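Local coordinates for protein GDSL-like Lipase (Parabacteroides distasonis, PDB 3P94) that probably hydrolyses ester bonds as an SGNH-type serine hydrolase, perhaps acting on lysophospholipids, at residues Ser23-Met28 against Pro75-Ile80; Asp86-Asn91 against Tyr126-Arg131; Ile118-Leu123 against Thr157-His162. All blocks are in the same frame, centred on the assembly; numbering follows the deposited sequence. Where two conformers were deposited one is given.

Interaction 1: residues Ser23-Met28 against Pro75-Ile80; sequences SNVVFM and PKAVVI
Phe-27 and Val-79 point the same way from adjacent strands, and the valine sits over one face of the ring, its CB 4.0 Å from the Phe-27 centroid and almost on the normal, a CH-pi contact. With CG1 anti to its backbone N (chi1 171°), Val-79 spreads both methyls against the ring, CG1 meeting CE2 of Phe-27 while CG2 reaches 3.7 Å from Val-25 CG1. Helix 185-202 covers this face through Val-195 and Ile-199. On the other face Val-78 CG2 touches Met-28 CB (a selenomethionine) at 3.8 Å, beneath helix 59-71. Strand 75-81 is the middle one of the five-stranded parallel sheet, with strand 23-29 next to it, between helices as in the flavodoxin-like fold. Val-26 pairs in parallel fashion on either side of Val-78, its O taking the N-H of Val-79 at 2.8 Å and its N-H going to Ala-77 O. Toward the strand starts, where both turn a corner, the pairing loosens and Asn-24 O accepts two bonds, from Lys-76 N at 2.8 Å and Ala-77 N at 3.3 Å. Exposed Lys-76 runs outward, its CD merely touching Asn-24 OD1 and its NZ bonded to Lys-204 O; Asn-24 ND2 bonds Asn-48 O.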
# COMPACT_ATOMS: atom_id res chain seq x y z
N SER A 23 13.69 13.07 2.41
CA SER A 23 13.79 11.67 2.82
C SER A 23 14.08 10.78 1.62
O SER A 23 14.21 11.28 0.49
CB SER A 23 12.52 11.23 3.55
OG SER A 23 11.37 11.40 2.74
N ASN A 24 14.19 9.46 1.84
CA ASN A 24 14.53 8.50 0.80
C ASN A 24 13.27 7.91 0.16
O ASN A 24 12.85 8.37 -0.91
CB ASN A 24 15.46 7.42 1.38
CG ASN A 24 15.87 6.35 0.41
OD1 ASN A 24 16.09 6.58 -0.77
ND2 ASN A 24 16.01 5.14 0.90
N VAL A 25 12.66 6.89 0.80
CA VAL A 25 11.46 6.22 0.30
C VAL A 25 10.44 6.12 1.41
O VAL A 25 10.77 5.66 2.51
CB VAL A 25 11.76 4.80 -0.29
CG1 VAL A 25 10.49 4.13 -0.79
CG2 VAL A 25 12.81 4.84 -1.41
N VAL A 26 9.21 6.50 1.12
CA VAL A 26 8.10 6.42 2.05
C VAL A 26 7.21 5.25 1.61
O VAL A 26 6.91 5.12 0.43
CB VAL A 26 7.34 7.76 2.11
CG1 VAL A 26 5.98 7.61 2.81
CG2 VAL A 26 8.19 8.84 2.80
N PHE A 27 6.83 4.38 2.56
CA PHE A 27 5.90 3.28 2.30
C PHE A 27 4.52 3.72 2.77
O PHE A 27 4.30 3.88 3.98
CB PHE A 27 6.35 1.97 3.01
CG PHE A 27 7.39 1.15 2.26
CD1 PHE A 27 8.63 1.68 1.96
CD2 PHE A 27 7.13 -0.16 1.90
CE1 PHE A 27 9.58 0.93 1.26
CE2 PHE A 27 8.08 -0.93 1.23
CZ PHE A 27 9.30 -0.38 0.92
N MSE A 28 3.63 3.97 1.81
CA MSE A 28 2.24 4.39 2.06
C MSE A 28 1.37 3.13 1.97
O MSE A 28 1.47 2.36 1.00
CB MSE A 28 1.87 5.49 1.02
CG MSE A 28 0.42 5.94 1.02
SE MSE A 28 -0.25 6.44 2.81
CE MSE A 28 1.05 7.62 3.36
N PRO A 75 10.13 12.81 -0.20
CA PRO A 75 10.96 11.63 -0.52
C PRO A 75 11.34 11.56 -1.99
O PRO A 75 10.72 12.22 -2.81
CB PRO A 75 10.05 10.46 -0.15
CG PRO A 75 8.69 10.96 -0.45
CD PRO A 75 8.70 12.43 -0.13
N LYS A 76 12.33 10.72 -2.32
CA LYS A 76 12.72 10.45 -3.70
C LYS A 76 11.61 9.65 -4.37
O LYS A 76 11.27 9.88 -5.53
CB LYS A 76 14.05 9.67 -3.75
CG LYS A 76 15.27 10.46 -3.29
CD LYS A 76 16.53 9.61 -3.41
CE LYS A 76 17.76 10.41 -3.06
NZ LYS A 76 18.99 9.72 -3.50
N ALA A 77 11.01 8.72 -3.61
CA ALA A 77 9.93 7.86 -4.09
C ALA A 77 8.93 7.51 -3.01
O ALA A 77 9.22 7.63 -1.82
CB ALA A 77 10.51 6.58 -4.68
N VAL A 78 7.74 7.07 -3.42
CA VAL A 78 6.69 6.59 -2.53
C VAL A 78 6.27 5.19 -3.05
O VAL A 78 6.07 5.01 -4.26
CB VAL A 78 5.48 7.56 -2.34
CG1 VAL A 78 4.79 7.90 -3.68
CG2 VAL A 78 4.48 7.03 -1.31
N VAL A 79 6.19 4.23 -2.14
CA VAL A 79 5.77 2.86 -2.43
C VAL A 79 4.33 2.78 -1.97
O VAL A 79 4.07 2.98 -0.77
CB VAL A 79 6.70 1.81 -1.77
CG1 VAL A 79 6.14 0.40 -1.90
CG2 VAL A 79 8.09 1.87 -2.38
N ILE A 80 3.38 2.58 -2.91
CA ILE A 80 1.97 2.55 -2.54
C ILE A 80 1.40 1.13 -2.66
O ILE A 80 1.42 0.54 -3.73
CB ILE A 80 1.12 3.57 -3.38
CG1 ILE A 80 1.66 5.02 -3.25
CG2 ILE A 80 -0.39 3.48 -3.01
CD1 ILE A 80 1.11 6.03 -4.31

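Interaction 2: residues Asp86-Asn91 against Tyr126-Arg131; sequences DIAHNN and YDFPWR
A Schellman motif ends the short helix 84-87, and the loop 126-131 closes over it through Ala-88, whose methyl points into the aromatic side chains opposite. Ala-88 CB lies over one face of the Phe-128 ring, 3.8 Å from its centroid and displaced toward the rim near CE2. Ile-87 CG2 meets the same ring at its edge, 4.0 Å from Phe-128 CZ. In one of its two conformers, Trp-130 rests an indole face on Phe-128 CB. Arg-131 supplies the polar half. Its chain bends at chi2 and chi3, carrying the guanidinium back over the helix end, where NE donates to Ala-88 O at 2.8 Å, nearly in line with the carbonyl. NH2 gives a second bond, also 2.8 Å, to Asn-90 OD1, approaching from above the amide plane, with the amide and guanidinium planes 89° apart. A leucine in place of Arg-131 would probably leave Ala-88 O and Asn-90 OD1 without these donors and the loop without its polar tie to the helix end. Asn-90 ND2 bonds Gly-56 O. The groups are presented by a type I turn, Phe-128 to Arg-131, in the loop after strand 116-120, close to what is probably the Ser-His-Asp triad of a serine hydrolase.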
# COMPACT_ATOMS: atom_id res chain seq x y z
N ASP A 86 -10.71 -0.90 0.61
CA ASP A 86 -11.78 -0.33 -0.23
C ASP A 86 -12.67 -1.47 -0.74
O ASP A 86 -13.89 -1.32 -0.79
CB ASP A 86 -11.20 0.42 -1.43
CG ASP A 86 -10.35 1.61 -1.11
OD1 ASP A 86 -9.21 1.42 -0.62
OD2 ASP A 86 -10.81 2.76 -1.36
N ILE A 87 -12.05 -2.60 -1.12
CA ILE A 87 -12.75 -3.81 -1.61
C ILE A 87 -13.57 -4.40 -0.44
O ILE A 87 -14.69 -4.88 -0.64
CB ILE A 87 -11.75 -4.83 -2.26
CG1 ILE A 87 -11.13 -4.22 -3.55
CG2 ILE A 87 -12.44 -6.19 -2.60
CD1 ILE A 87 -9.94 -4.99 -4.19
N ALA A 88 -13.05 -4.28 0.80
CA ALA A 88 -13.75 -4.75 2.00
C ALA A 88 -14.82 -3.73 2.49
O ALA A 88 -15.55 -4.02 3.45
CB ALA A 88 -12.75 -5.03 3.11
N HIS A 89 -14.91 -2.55 1.83
CA HIS A 89 -15.82 -1.44 2.15
C HIS A 89 -15.61 -0.90 3.57
O HIS A 89 -16.58 -0.57 4.26
CB HIS A 89 -17.30 -1.83 1.96
CG HIS A 89 -17.73 -2.16 0.57
ND1 HIS A 89 -16.93 -1.92 -0.55
CD2 HIS A 89 -18.88 -2.71 0.17
CE1 HIS A 89 -17.63 -2.36 -1.58
NE2 HIS A 89 -18.80 -2.86 -1.19
N ASN A 90 -14.34 -0.77 4.01
CA ASN A 90 -14.03 -0.25 5.35
C ASN A 90 -14.53 1.18 5.55
O ASN A 90 -14.91 1.54 6.66
CB ASN A 90 -12.52 -0.30 5.64
CG ASN A 90 -12.03 -1.65 6.08
OD1 ASN A 90 -12.67 -2.68 5.87
ND2 ASN A 90 -10.86 -1.68 6.69
N ASN A 91 -14.52 1.99 4.48
CA ASN A 91 -15.01 3.37 4.54
C ASN A 91 -16.35 3.48 3.79
O ASN A 91 -16.71 4.53 3.25
CB ASN A 91 -13.96 4.36 3.98
CG ASN A 91 -14.31 5.80 4.28
OD1 ASN A 91 -14.61 6.16 5.42
ND2 ASN A 91 -14.39 6.64 3.26
N TYR A 126 -8.84 -14.25 -0.84
CA TYR A 126 -9.99 -15.08 -1.22
C TYR A 126 -11.23 -14.70 -0.41
O TYR A 126 -12.35 -14.84 -0.91
CB TYR A 126 -9.65 -16.57 -1.04
CG TYR A 126 -10.77 -17.50 -1.45
CD1 TYR A 126 -11.07 -17.71 -2.79
CD2 TYR A 126 -11.50 -18.21 -0.50
CE1 TYR A 126 -12.08 -18.58 -3.18
CE2 TYR A 126 -12.51 -19.09 -0.87
CZ TYR A 126 -12.80 -19.27 -2.21
OH TYR A 126 -13.80 -20.13 -2.59
N ASP A 127 -11.04 -14.26 0.85
CA ASP A 127 -12.13 -13.89 1.75
C ASP A 127 -11.63 -13.01 2.89
O ASP A 127 -10.46 -13.10 3.29
CB ASP A 127 -12.79 -15.16 2.32
CG ASP A 127 -14.09 -14.93 3.07
OD1 ASP A 127 -15.01 -14.32 2.49
OD2 ASP A 127 -14.18 -15.36 4.25
N PHE A 128 -12.52 -12.15 3.41
CA PHE A 128 -12.22 -11.29 4.55
C PHE A 128 -12.89 -11.89 5.78
O PHE A 128 -14.11 -11.86 5.86
CB PHE A 128 -12.72 -9.85 4.32
CG PHE A 128 -12.22 -9.18 3.07
CD1 PHE A 128 -10.87 -8.99 2.87
CD2 PHE A 128 -13.11 -8.66 2.15
CE1 PHE A 128 -10.41 -8.35 1.74
CE2 PHE A 128 -12.66 -8.01 1.02
CZ PHE A 128 -11.31 -7.84 0.83
N PRO A 129 -12.15 -12.50 6.72
CA PRO A 129 -12.82 -13.10 7.89
C PRO A 129 -13.68 -12.09 8.68
O PRO A 129 -14.73 -12.47 9.20
CB PRO A 129 -11.65 -13.62 8.73
CG PRO A 129 -10.53 -13.81 7.75
CD PRO A 129 -10.68 -12.67 6.79
N TRP A 130 -13.23 -10.81 8.70
CA TRP A 130 -13.87 -9.67 9.38
C TRP A 130 -15.06 -9.11 8.57
O TRP A 130 -15.89 -8.39 9.14
CB TRP A 130 -12.84 -8.56 9.69
CG TRP A 130 -12.41 -7.69 8.54
CD1 TRP A 130 -12.97 -6.51 8.15
CD2 TRP A 130 -11.28 -7.90 7.68
NE1 TRP A 130 -12.30 -5.99 7.07
CE2 TRP A 130 -11.25 -6.82 6.76
CE3 TRP A 130 -10.31 -8.91 7.57
CZ2 TRP A 130 -10.28 -6.73 5.75
CZ3 TRP A 130 -9.34 -8.80 6.58
CH2 TRP A 130 -9.33 -7.72 5.69
N ARG A 131 -15.14 -9.41 7.25
CA ARG A 131 -16.24 -8.97 6.37
C ARG A 131 -16.60 -10.14 5.41
O ARG A 131 -16.22 -10.12 4.23
CB ARG A 131 -15.84 -7.68 5.62
CG ARG A 131 -17.03 -6.91 5.02
CD ARG A 131 -17.47 -5.73 5.87
NE ARG A 131 -16.41 -4.73 5.99
CZ ARG A 131 -16.23 -3.94 7.04
NH1 ARG A 131 -17.04 -4.01 8.09
NH2 ARG A 131 -15.23 -3.07 7.06

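Interaction 3: residues Ile118-Leu123 against Thr157-His162; sequences IFCSVL and TYVDYH
Ser-121 OG accepts a bond from His-162 N at 2.9 Å, fairly straight at 160°. A chi1 of 67° sets OG between the backbone N and the carbonyl carbon, where it also makes a weak bond to Val-159 O. That carbonyl takes the Ser-121 N-H as well, at 2.8 Å. Earlier in the strands, Phe-119 N bonds Thr-157 O and Val-159 N bonds Phe-119 O. With CG anti to its backbone N (chi1 -180°), Tyr-158 leans across obliquely and brings OH to 3.1 Å from Ser-121 CB. His-162 turns its ring edge to Val-122 O, CD2 leading at 3.3 Å. Around this polar centre the contacts are apolar. Tyr-161 brings CE2 to 3.7 Å from Cys-120 CB, with the cysteine sulfur oblique to the ring, and Leu-123 CD1 packs 3.5 Å from Tyr-161 CD2. Farther back, Ile-118 CG2 and Val-159 CG2 press together at 3.5 Å, tighter than usual.

Behind this shell, Asp-160 holds the N-cap position of helix 161-165, and its OD2 bonds Ser-163 OG. Helix 137-153, which connects the two strands in a beta-alpha-beta crossover, covers Phe-119 and His-162 and offers Asn-144 OD1 to Val-122 N. Helix 185-202 backs Val-159 and Tyr-161. The bonding implies that a buried serine hydroxyl takes over from the backbone where the parallel pairing ends, fastening the start of helix 161-165 to the chain leaving strand 116-120.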
# COMPACT_ATOMS: atom_id res chain seq x y z
N ILE A 118 5.99 4.23 -7.00
CA ILE A 118 6.17 2.79 -7.14
C ILE A 118 4.85 2.16 -6.70
O ILE A 118 4.51 2.20 -5.52
CB ILE A 118 7.40 2.27 -6.36
CG1 ILE A 118 8.72 2.83 -6.96
CG2 ILE A 118 7.41 0.74 -6.33
CD1 ILE A 118 9.93 2.76 -6.04
N PHE A 119 4.07 1.65 -7.66
CA PHE A 119 2.79 1.02 -7.36
C PHE A 119 2.97 -0.46 -7.09
O PHE A 119 3.72 -1.13 -7.80
CB PHE A 119 1.79 1.22 -8.52
CG PHE A 119 0.94 2.46 -8.44
CD1 PHE A 119 0.08 2.67 -7.37
CD2 PHE A 119 0.94 3.39 -9.48
CE1 PHE A 119 -0.71 3.82 -7.30
CE2 PHE A 119 0.14 4.54 -9.41
CZ PHE A 119 -0.68 4.74 -8.32
N CYS A 120 2.26 -0.97 -6.06
CA CYS A 120 2.28 -2.39 -5.71
C CYS A 120 0.96 -3.03 -6.05
O CYS A 120 -0.09 -2.46 -5.77
CB CYS A 120 2.60 -2.58 -4.23
SG CYS A 120 4.19 -1.89 -3.71
N SER A 121 1.02 -4.27 -6.54
CA SER A 121 -0.16 -5.09 -6.78
C SER A 121 -0.85 -5.32 -5.47
O SER A 121 -0.17 -5.65 -4.49
CB SER A 121 0.27 -6.44 -7.36
OG SER A 121 0.99 -7.18 -6.38
N VAL A 122 -2.18 -5.19 -5.43
CA VAL A 122 -2.95 -5.52 -4.23
C VAL A 122 -2.71 -7.02 -4.01
O VAL A 122 -2.68 -7.79 -4.98
CB VAL A 122 -4.45 -5.14 -4.38
CG1 VAL A 122 -5.26 -5.58 -3.16
CG2 VAL A 122 -4.61 -3.63 -4.60
N LEU A 123 -2.45 -7.42 -2.75
CA LEU A 123 -2.17 -8.82 -2.44
C LEU A 123 -3.39 -9.72 -2.72
O LEU A 123 -4.54 -9.26 -2.65
CB LEU A 123 -1.73 -8.97 -0.98
CG LEU A 123 -0.22 -9.04 -0.70
CD1 LEU A 123 0.52 -7.83 -1.25
CD2 LEU A 123 0.06 -9.17 0.78
N THR A 157 7.00 2.28 -11.95
CA THR A 157 7.39 0.91 -11.61
C THR A 157 6.18 0.18 -10.99
O THR A 157 5.49 0.75 -10.13
CB THR A 157 8.60 0.94 -10.64
OG1 THR A 157 9.70 1.55 -11.31
CG2 THR A 157 9.00 -0.46 -10.16
N TYR A 158 5.92 -1.08 -11.42
CA TYR A 158 4.85 -1.91 -10.87
C TYR A 158 5.49 -3.09 -10.13
O TYR A 158 6.32 -3.80 -10.70
CB TYR A 158 3.88 -2.38 -11.97
CG TYR A 158 2.74 -3.25 -11.48
CD1 TYR A 158 1.64 -2.69 -10.82
CD2 TYR A 158 2.72 -4.62 -11.72
CE1 TYR A 158 0.58 -3.48 -10.38
CE2 TYR A 158 1.66 -5.42 -11.30
CZ TYR A 158 0.59 -4.84 -10.64
OH TYR A 158 -0.47 -5.63 -10.24
N VAL A 159 5.14 -3.26 -8.85
CA VAL A 159 5.66 -4.32 -7.99
C VAL A 159 4.61 -5.43 -7.95
O VAL A 159 3.54 -5.24 -7.35
CB VAL A 159 6.02 -3.77 -6.58
CG1 VAL A 159 6.42 -4.88 -5.62
CG2 VAL A 159 7.12 -2.73 -6.66
N ASP A 160 4.91 -6.57 -8.59
CA ASP A 160 3.95 -7.66 -8.66
C ASP A 160 4.12 -8.68 -7.52
O ASP A 160 4.60 -9.81 -7.71
CB ASP A 160 4.02 -8.35 -10.03
CG ASP A 160 2.83 -9.26 -10.35
OD1 ASP A 160 1.90 -9.35 -9.51
OD2 ASP A 160 2.81 -9.84 -11.45
N TYR A 161 3.61 -8.30 -6.34
CA TYR A 161 3.56 -9.21 -5.20
C TYR A 161 2.59 -10.35 -5.47
O TYR A 161 2.85 -11.49 -5.07
CB TYR A 161 3.04 -8.48 -3.95
CG TYR A 161 3.88 -7.37 -3.36
CD1 TYR A 161 5.26 -7.51 -3.23
CD2 TYR A 161 3.29 -6.25 -2.78
CE1 TYR A 161 6.03 -6.53 -2.60
CE2 TYR A 161 4.05 -5.27 -2.15
CZ TYR A 161 5.42 -5.42 -2.06
OH TYR A 161 6.15 -4.45 -1.43
N HIS A 162 1.44 -10.02 -6.09
CA HIS A 162 0.29 -10.90 -6.35
C HIS A 162 0.68 -12.19 -7.08
O HIS A 162 0.34 -13.27 -6.59
CB HIS A 162 -0.81 -10.14 -7.13
CG HIS A 162 -2.12 -10.87 -7.17
ND1 HIS A 162 -2.33 -11.95 -8.01
CD2 HIS A 162 -3.26 -10.64 -6.46
CE1 HIS A 162 -3.57 -12.35 -7.79
NE2 HIS A 162 -4.17 -11.60 -6.87

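Interactions 1 and 3 are buried parts of one parallel sheet, and they meet where strands 75-81 and 116-120 run side by side: Ile-118 is within hydrogen-bonding distance of Val-78 and Ile-80, and Val-79 packs on Cys-120. Both lie against helix 185-202. Interaction 1 relies on backbone bonds and apolar packing, including a phenylalanine ring over a valine, whereas interaction 3 adds a serine hydroxyl where its edge strand gives way to a helix. Interaction 2 is only partly buried and joins the end of helix 84-87 to a loop beyond the sheet through an arginine and aromatic rings. There Trp-130, in one conformer, touches the probable Ser-His-Asp triad; Leu-123 of interaction 3 lies near it without touching.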